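Local atomic coordinates of computational designed protein based on evolution (Synthetic construct, PDB entry 6JCC), a protein that is a computationally designed helical protein that probably adopts the death fold of caspase recruitment domains, its biological function being unknown. Residues E14-I19 / D88-Y93. Numbering follows the deposited sequence.
Sequences EILAEI and DKLKKY
Lys-89 O is the acceptor of the helical bond from Tyr-93 N, 3.2 Å long, and the methyl CD1 of Ile-15 rests 3.6 Å from this same Lys-89 O. That methyl fills the angle between the Lys-89 backbone and the Tyr-93 ring, approaching ring atom CD2 of Tyr-93 to 3.3 Å, a tight fit for two carbons. Isoleucine suits the place because its branches serve two neighbours: with CG1 beside the backbone N (chi1 -66°), CD1 extends to Lys-89 and Tyr-93, while Ile-15 CG2 meets Leu-90 CB at 4.1 Å. Trimming Ile-15 to an alanine would probably open a gap between helix 6-22 and helix 84-93, beside Lys-89 and Leu-90, and take the methyl contact away from Tyr-93 CD2. The first and last helices of the six-helix death-fold bundle meet here, roughly antiparallel at 152° with the segment axes 10.0 Å apart. Leu-90 suits the inner side: CG, anti to the backbone N (chi1 -174°), carries Leu-90 CD2 to 4.1 Å from Ile-19 CD1, and Leu-74 and Leu-78 of helix 68-80 also pack on it. Lysine fits position Lys-89 because its CB packs on Ile-15 while the chain runs off to an exposed amine. The flat ring of Tyr-93 takes Ile-15 CD1 obliquely, Lys-92 CG over the centre of one face, and a stack with Phe-11.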
loop_
_atom_site.group_PDB
_atom_site.type_symbol
_atom_site.label_atom_id
_atom_site.label_comp_id
_atom_site.label_asym_id
_atom_site.label_seq_id
_atom_site.Cartn_x
_atom_site.Cartn_y
_atom_site.Cartn_z
ATOM N N GLU A 14 -0.160 10.009 0.361
ATOM C CA GLU A 14 0.021 10.436 1.751
ATOM C C GLU A 14 -0.225 9.296 2.739
ATOM O O GLU A 14 0.514 9.145 3.704
ATOM C CB GLU A 14 -0.912 11.609 2.073
ATOM N N ILE A 15 -1.261 8.501 2.485
ATOM C CA ILE A 15 -1.601 7.366 3.347
ATOM C C ILE A 15 -0.536 6.281 3.276
ATOM O O ILE A 15 -0.150 5.735 4.302
ATOM C CB ILE A 15 -2.991 6.791 3.009
ATOM C CG1 ILE A 15 -4.055 7.832 3.345
ATOM C CG2 ILE A 15 -3.281 5.521 3.801
ATOM C CD1 ILE A 15 -5.276 7.741 2.479
ATOM N N LEU A 16 -0.065 5.975 2.071
ATOM C CA LEU A 16 1.021 5.005 1.903
ATOM C C LEU A 16 2.289 5.460 2.627
ATOM O O LEU A 16 2.926 4.664 3.308
ATOM C CB LEU A 16 1.312 4.750 0.422
ATOM C CG LEU A 16 0.228 4.007 -0.368
ATOM C CD1 LEU A 16 0.526 4.057 -1.857
ATOM C CD2 LEU A 16 0.069 2.565 0.092
ATOM N N ALA A 17 2.629 6.742 2.504
ATOM C CA ALA A 17 3.775 7.312 3.228
ATOM C C ALA A 17 3.607 7.233 4.749
ATOM O O ALA A 17 4.558 6.922 5.463
ATOM C CB ALA A 17 4.017 8.753 2.797
ATOM N N GLU A 18 2.399 7.509 5.231
ATOM C CA GLU A 18 2.096 7.432 6.660
ATOM C C GLU A 18 2.190 6.000 7.190
ATOM O O GLU A 18 2.716 5.777 8.278
ATOM C CB GLU A 18 0.720 8.037 6.954
ATOM C CG GLU A 18 0.361 8.093 8.431
ATOM C CD GLU A 18 -0.906 8.886 8.713
ATOM O OE1 GLU A 18 -1.583 9.320 7.758
ATOM O OE2 GLU A 18 -1.231 9.060 9.904
ATOM N N ILE A 19 1.676 5.039 6.422
ATOM C CA ILE A 19 1.820 3.616 6.765
ATOM C C ILE A 19 3.302 3.265 6.886
ATOM O O ILE A 19 3.727 2.701 7.894
ATOM C CB ILE A 19 1.131 2.694 5.722
ATOM C CG1 ILE A 19 -0.392 2.822 5.823
ATOM C CG2 ILE A 19 1.518 1.230 5.928
ATOM C CD1 ILE A 19 -1.128 2.375 4.578
ATOM N N ASP A 88 -8.923 2.310 7.321
ATOM C CA ASP A 88 -10.121 2.998 6.834
ATOM C C ASP A 88 -9.800 4.029 5.762
ATOM O O ASP A 88 -10.510 4.115 4.764
ATOM C CB ASP A 88 -10.866 3.687 7.981
ATOM C CG ASP A 88 -11.484 2.709 8.950
ATOM O OD1 ASP A 88 -11.767 1.558 8.576
ATOM O OD2 ASP A 88 -11.699 3.111 10.103
ATOM N N LYS A 89 -8.751 4.814 5.983
ATOM C CA LYS A 89 -8.310 5.819 5.007
ATOM C C LYS A 89 -7.836 5.173 3.710
ATOM O O LYS A 89 -8.161 5.651 2.623
ATOM C CB LYS A 89 -7.196 6.698 5.582
ATOM C CG LYS A 89 -7.676 7.698 6.617
ATOM C CD LYS A 89 -6.508 8.363 7.327
ATOM C CE LYS A 89 -6.968 9.454 8.283
ATOM N NZ LYS A 89 -7.873 8.955 9.356
ATOM N N LEU A 90 -7.076 4.088 3.823
ATOM C CA LEU A 90 -6.586 3.386 2.640
ATOM C C LEU A 90 -7.726 2.797 1.813
ATOM O O LEU A 90 -7.749 2.960 0.594
ATOM C CB LEU A 90 -5.597 2.289 3.018
ATOM C CG LEU A 90 -4.914 1.589 1.842
ATOM C CD1 LEU A 90 -4.120 2.545 0.963
ATOM C CD2 LEU A 90 -4.003 0.528 2.397
ATOM N N LYS A 91 -8.667 2.127 2.476
ATOM C CA LYS A 91 -9.855 1.575 1.806
ATOM C C LYS A 91 -10.657 2.651 1.057
ATOM O O LYS A 91 -11.165 2.398 -0.037
ATOM C CB LYS A 91 -10.754 0.849 2.816
ATOM N N LYS A 92 -10.749 3.841 1.652
ATOM C CA LYS A 92 -11.462 4.980 1.058
ATOM C C LYS A 92 -10.833 5.442 -0.257
ATOM O O LYS A 92 -11.544 5.651 -1.243
ATOM C CB LYS A 92 -11.498 6.152 2.050
ATOM C CG LYS A 92 -12.321 7.360 1.618
ATOM C CD LYS A 92 -12.102 8.522 2.572
ATOM C CE LYS A 92 -13.104 9.641 2.349
ATOM N NZ LYS A 92 -12.798 10.828 3.198
ATOM N N TYR A 93 -9.510 5.603 -0.265
ATOM C CA TYR A 93 -8.800 6.182 -1.415
ATOM C C TYR A 93 -8.231 5.170 -2.417
ATOM O O TYR A 93 -7.762 5.575 -3.485
ATOM C CB TYR A 93 -7.708 7.136 -0.927
ATOM C CG TYR A 93 -8.282 8.364 -0.253
ATOM C CD1 TYR A 93 -8.916 9.360 -0.997
ATOM C CD2 TYR A 93 -8.211 8.526 1.127
ATOM C CE1 TYR A 93 -9.453 10.484 -0.383
ATOM C CE2 TYR A 93 -8.735 9.646 1.752
ATOM C CZ TYR A 93 -9.359 10.621 0.995
ATOM O OH TYR A 93 -9.885 11.732 1.613
#